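Local coordinates for Lmo2125 protein (Listeria monocytogenes serovar 1/2a, PDB 5TU0), which binds maltose and probably delivers it, as a lipoprotein of the bacterial solute-binding protein 1 family, to a sugar transporter in the cell membrane, at residues V287-K290 and W291-V295; T296-K299 and N300-L304. The protein carries 2 engineered substitutions. All coordinates share one frame; numbering follows the deposited sequence.

Contact 1: residues V287-K290 and W291-V295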
ATOM      1  N   VAL A 287     -16.305   7.418  23.867  1.00 31.79           N
ATOM      2  CA  VAL A 287     -16.920   6.244  23.239  1.00 30.62           C
ATOM      3  C   VAL A 287     -16.181   5.873  21.945  1.00 28.95           C
ATOM      4  O   VAL A 287     -16.016   4.687  21.652  1.00 27.08           O
ATOM      5  CB  VAL A 287     -18.428   6.420  22.983  1.00 31.54           C
ATOM      6  CG1 VAL A 287     -18.996   5.199  22.279  1.00 31.43           C
ATOM      7  CG2 VAL A 287     -19.161   6.626  24.302  1.00 33.03           C
ATOM      8  N   ALA A 288     -15.739   6.885  21.184  1.00 27.67           N
ATOM      9  CA  ALA A 288     -14.967   6.650  19.957  1.00 27.37           C
ATOM     10  C   ALA A 288     -13.656   5.886  20.253  1.00 26.92           C
ATOM     11  O   ALA A 288     -13.260   4.975  19.490  1.00 26.13           O
ATOM     12  CB  ALA A 288     -14.638   7.973  19.275  1.00 27.40           C
ATOM     13  N   GLN A 289     -12.986   6.260  21.346  1.00 26.91           N
ATOM     14  CA  GLN A 289     -11.741   5.584  21.768  1.00 27.22           C
ATOM     15  C   GLN A 289     -12.044   4.113  22.072  1.00 27.75           C
ATOM     16  O   GLN A 289     -11.293   3.209  21.668  1.00 26.88           O
ATOM     17  CB  GLN A 289     -11.128   6.254  23.001  1.00 27.66           C
ATOM     18  CG  GLN A 289      -9.896   5.534  23.545  1.00 28.12           C
ATOM     19  CD  GLN A 289      -8.712   5.603  22.599  1.00 28.41           C
ATOM     20  OE1 GLN A 289      -8.192   6.689  22.327  1.00 29.00           O
ATOM     21  NE2 GLN A 289      -8.255   4.444  22.107  1.00 28.88           N
ATOM     22  N   LYS A 290     -13.156   3.883  22.771  1.00 27.93           N
ATOM     23  CA  LYS A 290     -13.580   2.530  23.086  1.00 28.73           C
ATOM     24  C   LYS A 290     -13.849   1.757  21.781  1.00 26.43           C
ATOM     25  O   LYS A 290     -13.477   0.610  21.680  1.00 25.89           O
ATOM     26  CB  LYS A 290     -14.779   2.527  24.024  1.00 31.30           C
ATOM     27  CG  LYS A 290     -14.444   3.046  25.431  1.00 34.22           C
ATOM     28  CD  LYS A 290     -15.691   3.099  26.289  1.00 37.49           C
ATOM     29  CE  LYS A 290     -15.409   3.502  27.734  1.00 41.47           C
ATOM     30  NZ  LYS A 290     -14.911   4.902  27.853  1.00 45.53           N
ATOM     31  N   TRP A 291     -14.430   2.411  20.785  1.00 25.49           N
ATOM     32  CA  TRP A 291     -14.681   1.766  19.475  1.00 25.54           C
ATOM     33  C   TRP A 291     -13.385   1.335  18.799  1.00 25.37           C
ATOM     34  O   TRP A 291     -13.299   0.231  18.290  1.00 26.14           O
ATOM     35  CB  TRP A 291     -15.488   2.673  18.533  1.00 25.23           C
ATOM     36  CG  TRP A 291     -15.679   2.054  17.179  1.00 25.25           C
ATOM     37  CD1 TRP A 291     -14.925   2.273  16.062  1.00 25.25           C
ATOM     38  CD2 TRP A 291     -16.646   1.068  16.822  1.00 25.76           C
ATOM     39  NE1 TRP A 291     -15.375   1.500  15.023  1.00 25.06           N
ATOM     40  CE2 TRP A 291     -16.435   0.746  15.468  1.00 26.19           C
ATOM     41  CE3 TRP A 291     -17.674   0.421  17.518  1.00 26.77           C
ATOM     42  CZ2 TRP A 291     -17.229  -0.182  14.788  1.00 26.48           C
ATOM     43  CZ3 TRP A 291     -18.466  -0.503  16.839  1.00 27.70           C
ATOM     44  CH2 TRP A 291     -18.232  -0.797  15.485  1.00 26.95           C
ATOM     45  N   LEU A 292     -12.385   2.213  18.778  1.00 25.50           N
ATOM     46  CA  LEU A 292     -11.100   1.852  18.186  1.00 25.82           C
ATOM     47  C   LEU A 292     -10.482   0.610  18.855  1.00 27.04           C
ATOM     48  O   LEU A 292      -9.964  -0.282  18.169  1.00 27.10           O
ATOM     49  CB  LEU A 292     -10.113   3.031  18.209  1.00 25.83           C
ATOM     50  CG  LEU A 292     -10.090   3.943  16.975  1.00 25.70           C
ATOM     51  CD1 LEU A 292     -11.460   4.529  16.670  1.00 26.29           C
ATOM     52  CD2 LEU A 292      -9.055   5.053  17.127  1.00 25.84           C
ATOM     53  N   ASP A 293     -10.540   0.570  20.190  1.00 28.28           N
ATOM     54  CA  ASP A 293      -9.998  -0.550  20.981  1.00 29.16           C
ATOM     55  C   ASP A 293     -10.788  -1.830  20.735  1.00 28.88           C
ATOM     56  O   ASP A 293     -10.226  -2.932  20.774  1.00 30.33           O
ATOM     57  CB  ASP A 293     -10.015  -0.224  22.487  1.00 30.38           C
ATOM     58  CG  ASP A 293      -9.032   0.894  22.865  1.00 32.32           C
ATOM     59  OD1 ASP A 293      -8.160   1.251  22.041  1.00 30.85           O
ATOM     60  OD2 ASP A 293      -9.138   1.420  23.995  1.00 33.99           O
ATOM     61  N   TYR A 294     -12.095  -1.677  20.539  1.00 27.53           N
ATOM     62  CA  TYR A 294     -12.968  -2.804  20.214  1.00 26.90           C
ATOM     63  C   TYR A 294     -12.694  -3.367  18.804  1.00 26.66           C
ATOM     64  O   TYR A 294     -12.365  -4.555  18.634  1.00 26.55           O
ATOM     65  CB  TYR A 294     -14.427  -2.349  20.289  1.00 26.79           C
ATOM     66  CG  TYR A 294     -15.456  -3.382  19.880  1.00 27.03           C
ATOM     67  CD1 TYR A 294     -15.836  -4.389  20.755  1.00 27.82           C
ATOM     68  CD2 TYR A 294     -16.081  -3.328  18.633  1.00 27.01           C
ATOM     69  CE1 TYR A 294     -16.795  -5.337  20.394  1.00 28.29           C
ATOM     70  CE2 TYR A 294     -17.041  -4.278  18.265  1.00 27.50           C
ATOM     71  CZ  TYR A 294     -17.391  -5.280  19.158  1.00 28.28           C
ATOM     72  OH  TYR A 294     -18.330  -6.241  18.832  1.00 28.89           O
ATOM     73  N   VAL A 295     -12.824  -2.513  17.791  1.00 26.70           N
ATOM     74  CA  VAL A 295     -12.720  -2.961  16.402  1.00 26.21           C
ATOM     75  C   VAL A 295     -11.322  -3.496  16.043  1.00 26.15           C
ATOM     76  O   VAL A 295     -11.185  -4.280  15.100  1.00 25.46           O
ATOM     77  CB  VAL A 295     -13.207  -1.859  15.406  1.00 26.75           C
ATOM     78  CG1 VAL A 295     -12.206  -0.720  15.297  1.00 26.09           C
ATOM     79  CG2 VAL A 295     -13.429  -2.428  14.013  1.00 27.67           C
TER
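Q289 and D293, one turn apart on the alpha-helix 285-295, lean across each other with their amide and carboxylate planes 42° apart. Q289 leaves the backbone with CG anti to N (chi1 176°) and then bends at chi2, which turns its amide toward the next turn. NE2 thereby comes within 3.2 Å of D293 OD1, yet the angle at the hydrogen is only 134°, so this i to i+4 bond is weak. The stronger partner of Q289 NE2 is the carbonyl of K85, while D293 OD1 also receives a weak bond from G87 N; the polar pair thus faces the 84-88 loop.

Beneath the side chains runs the regular i to i+4 ladder, exemplified by L292 N to A288 O at 3.0 Å and Y294 N to K290 O at 2.9 Å. The apolar side of the helix carries A288, W291 and L292 against V64. W291 meets both W276 and F30 edge-to-face, and one face of its indole receives V295 CB near the rim, 3.9 Å above the ring plane. L292 CD1 comes back to 3.4 Å from the carbonyl oxygen of A288, one turn earlier.

Contact 2: residues T296-K299 and N300-L304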
ATOM      1  N   THR A 296     -10.297  -3.091  16.802  1.00 26.32           N
ATOM      2  CA  THR A 296      -8.931  -3.566  16.563  1.00 26.96           C
ATOM      3  C   THR A 296      -8.510  -4.703  17.512  1.00 27.83           C
ATOM      4  O   THR A 296      -7.342  -5.103  17.498  1.00 28.40           O
ATOM      5  CB  THR A 296      -7.874  -2.421  16.559  1.00 26.89           C
ATOM      6  OG1 THR A 296      -7.837  -1.764  17.833  1.00 28.73           O
ATOM      7  CG2 THR A 296      -8.181  -1.416  15.488  1.00 26.59           C
ATOM      8  N   ASN A 297      -9.434  -5.245  18.319  1.00 28.27           N
ATOM      9  CA  ASN A 297      -9.058  -6.381  19.169  1.00 28.86           C
ATOM     10  C   ASN A 297      -9.008  -7.651  18.312  1.00 29.48           C
ATOM     11  O   ASN A 297      -9.401  -7.637  17.137  1.00 28.44           O
ATOM     12  CB  ASN A 297      -9.925  -6.528  20.441  1.00 29.09           C
ATOM     13  CG  ASN A 297     -11.358  -6.986  20.176  1.00 29.18           C
ATOM     14  OD1 ASN A 297     -11.673  -7.577  19.157  1.00 28.02           O
ATOM     15  ND2 ASN A 297     -12.233  -6.700  21.135  1.00 29.85           N
ATOM     16  N   GLN A 298      -8.522  -8.740  18.888  1.00 30.99           N
ATOM     17  CA  GLN A 298      -8.356  -9.985  18.124  1.00 31.58           C
ATOM     18  C   GLN A 298      -9.652 -10.542  17.544  1.00 31.76           C
ATOM     19  O   GLN A 298      -9.693 -10.899  16.382  1.00 30.92           O
ATOM     20  CB  GLN A 298      -7.692 -11.061  18.980  1.00 33.68           C
ATOM     21  CG  GLN A 298      -7.489 -12.373  18.223  1.00 34.69           C
ATOM     22  CD  GLN A 298      -6.764 -13.417  19.039  1.00 35.70           C
ATOM     23  OE1 GLN A 298      -6.361 -13.171  20.168  1.00 34.88           O
ATOM     24  NE2 GLN A 298      -6.576 -14.590  18.449  1.00 37.01           N
ATOM     25  N   LYS A 299     -10.700 -10.620  18.357  1.00 32.58           N
ATOM     26  CA  LYS A 299     -11.983 -11.155  17.898  1.00 33.40           C
ATOM     27  C   LYS A 299     -12.515 -10.408  16.661  1.00 31.96           C
ATOM     28  O   LYS A 299     -12.849 -11.027  15.643  1.00 32.94           O
ATOM     29  CB  LYS A 299     -13.028 -11.101  19.039  1.00 34.87           C
ATOM     30  CG  LYS A 299     -14.373 -11.728  18.693  1.00 36.50           C
ATOM     31  CD  LYS A 299     -15.308 -11.768  19.900  1.00 38.64           C
ATOM     32  CE  LYS A 299     -16.620 -12.474  19.585  1.00 40.60           C
ATOM     33  NZ  LYS A 299     -17.426 -11.747  18.560  1.00 40.49           N
ATOM     34  N   ASN A 300     -12.555  -9.084  16.741  1.00 30.56           N
ATOM     35  CA  ASN A 300     -13.136  -8.284  15.658  1.00 29.90           C
ATOM     36  C   ASN A 300     -12.231  -8.212  14.442  1.00 28.35           C
ATOM     37  O   ASN A 300     -12.710  -8.120  13.324  1.00 28.39           O
ATOM     38  CB  ASN A 300     -13.553  -6.912  16.173  1.00 29.21           C
ATOM     39  CG  ASN A 300     -14.653  -7.009  17.203  1.00 30.52           C
ATOM     40  OD1 ASN A 300     -15.703  -7.635  16.960  1.00 30.98           O
ATOM     41  ND2 ASN A 300     -14.419  -6.425  18.369  1.00 30.30           N
ATOM     42  N   GLN A 301     -10.922  -8.285  14.664  1.00 28.56           N
ATOM     43  CA  GLN A 301      -9.975  -8.341  13.546  1.00 28.29           C
ATOM     44  C   GLN A 301     -10.098  -9.685  12.802  1.00 29.31           C
ATOM     45  O   GLN A 301      -9.991  -9.735  11.577  1.00 28.24           O
ATOM     46  CB  GLN A 301      -8.567  -8.058  14.042  1.00 28.40           C
ATOM     47  CG  GLN A 301      -8.354  -6.577  14.291  1.00 27.11           C
ATOM     48  CD  GLN A 301      -7.690  -5.897  13.107  1.00 26.71           C
ATOM     49  OE1 GLN A 301      -6.482  -5.986  12.967  1.00 26.51           O
ATOM     50  NE2 GLN A 301      -8.469  -5.206  12.264  1.00 25.85           N
ATOM     51  N   GLU A 302     -10.370 -10.762  13.536  1.00 31.02           N
ATOM     52  CA  GLU A 302     -10.599 -12.069  12.897  1.00 32.78           C
ATOM     53  C   GLU A 302     -11.903 -12.035  12.103  1.00 32.73           C
ATOM     54  O   GLU A 302     -11.958 -12.539  10.978  1.00 33.28           O
ATOM     55  CB  GLU A 302     -10.575 -13.221  13.910  1.00 34.42           C
ATOM     56  CG  GLU A 302      -9.176 -13.439  14.452  1.00 35.51           C
ATOM     57  CD  GLU A 302      -9.054 -14.527  15.497  1.00 37.60           C
ATOM     58  OE1 GLU A 302     -10.078 -15.139  15.904  1.00 38.87           O
ATOM     59  OE2 GLU A 302      -7.896 -14.752  15.908  1.00 38.04           O
ATOM     60  N   THR A 303     -12.941 -11.414  12.661  1.00 31.75           N
ATOM     61  CA  THR A 303     -14.208 -11.288  11.918  1.00 31.99           C
ATOM     62  C   THR A 303     -13.990 -10.441  10.642  1.00 30.82           C
ATOM     63  O   THR A 303     -14.536 -10.754   9.581  1.00 30.36           O
ATOM     64  CB  THR A 303     -15.321 -10.669  12.774  1.00 31.69           C
ATOM     65  OG1 THR A 303     -15.542 -11.501  13.921  1.00 33.24           O
ATOM     66  CG2 THR A 303     -16.612 -10.535  11.983  1.00 31.97           C
ATOM     67  N   LEU A 304     -13.186  -9.388  10.748  1.00 29.58           N
ATOM     68  CA  LEU A 304     -12.886  -8.559   9.563  1.00 29.24           C
ATOM     69  C   LEU A 304     -12.322  -9.431   8.447  1.00 28.68           C
ATOM     70  O   LEU A 304     -12.785  -9.364   7.305  1.00 28.20           O
ATOM     71  CB  LEU A 304     -11.889  -7.441   9.890  1.00 28.96           C
ATOM     72  CG  LEU A 304     -11.444  -6.573   8.700  1.00 28.54           C
ATOM     73  CD1 LEU A 304     -12.601  -5.760   8.144  1.00 28.72           C
ATOM     74  CD2 LEU A 304     -10.293  -5.671   9.118  1.00 29.01           C
TER
HETATM   75  O   HOH W   1     -16.633 -10.145  15.972  1.00 35.42           O
HETATM   76  O   HOH W   2     -13.973 -13.623  15.633  1.00 38.64           O
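N297 OD1 receives the backbone N-H of N300 at 3.0 Å, in a bond that is almost straight at the hydrogen (172°) and approaches along the C=O axis. The torsion responsible is chi1 of N297, 71°, which sets CG between the backbone N and the carbonyl carbon and turns the amide over the start of helix 298-308. The N300 amide crosses that of N297 at a slant with the planes nearly parallel, and N300 ND2 is given a partner by Y294 O, near the C-terminal end of helix 285-295.

Across the first turn, Q298 and E302 run side by side and point the same way. Q298 NE2 donates to E302 OE2 at 2.9 Å; the acceptor lies in the amide plane, but the donor sits 38° out of the carboxylate plane, consistent with the two groups standing nearly perpendicular. T320 on helix 315-323 also bonds OE2, so this oxygen has two partners.

Two waters serve the other flank. The first takes a hydrogen bond from K299 NZ, donates to N300 OD1 and bonds T303 OG1 at 2.7 Å. The second donates to K299 O and also reaches T303 OG1, adding to the T303 N bond on that carbonyl.

Farther out, Q301 is held through N314 and A111, and T296 OG1 bonds L292 O and N88. With its side chain accepting from N300 N, N297 is a classic asparagine N-cap at the start of helix 298-308, whose first turn the Q298-E302 pair spans.

In the fold
Following the chain from the N terminus, contact 1 lies wholly in helix 285-295, which starts soon after strand 272-278. Each contact joins adjacent segments and closes a helical turn, not a long loop; contact 1 ends before contact 2 opens, so they are in series and neither nest nor cross. Their centres are 12 Å apart. Across the short joint at residues 296-297 the two meet by packing, with V295 O on N300 CB and Q301 CG, 3.7 Å from each. Helix 17-34 touches both contacts. Beyond it they diverge: contact 1 packs on strands 64-68 and 272-278, whereas contact 2 meets strand 105-121 and helix 315-323.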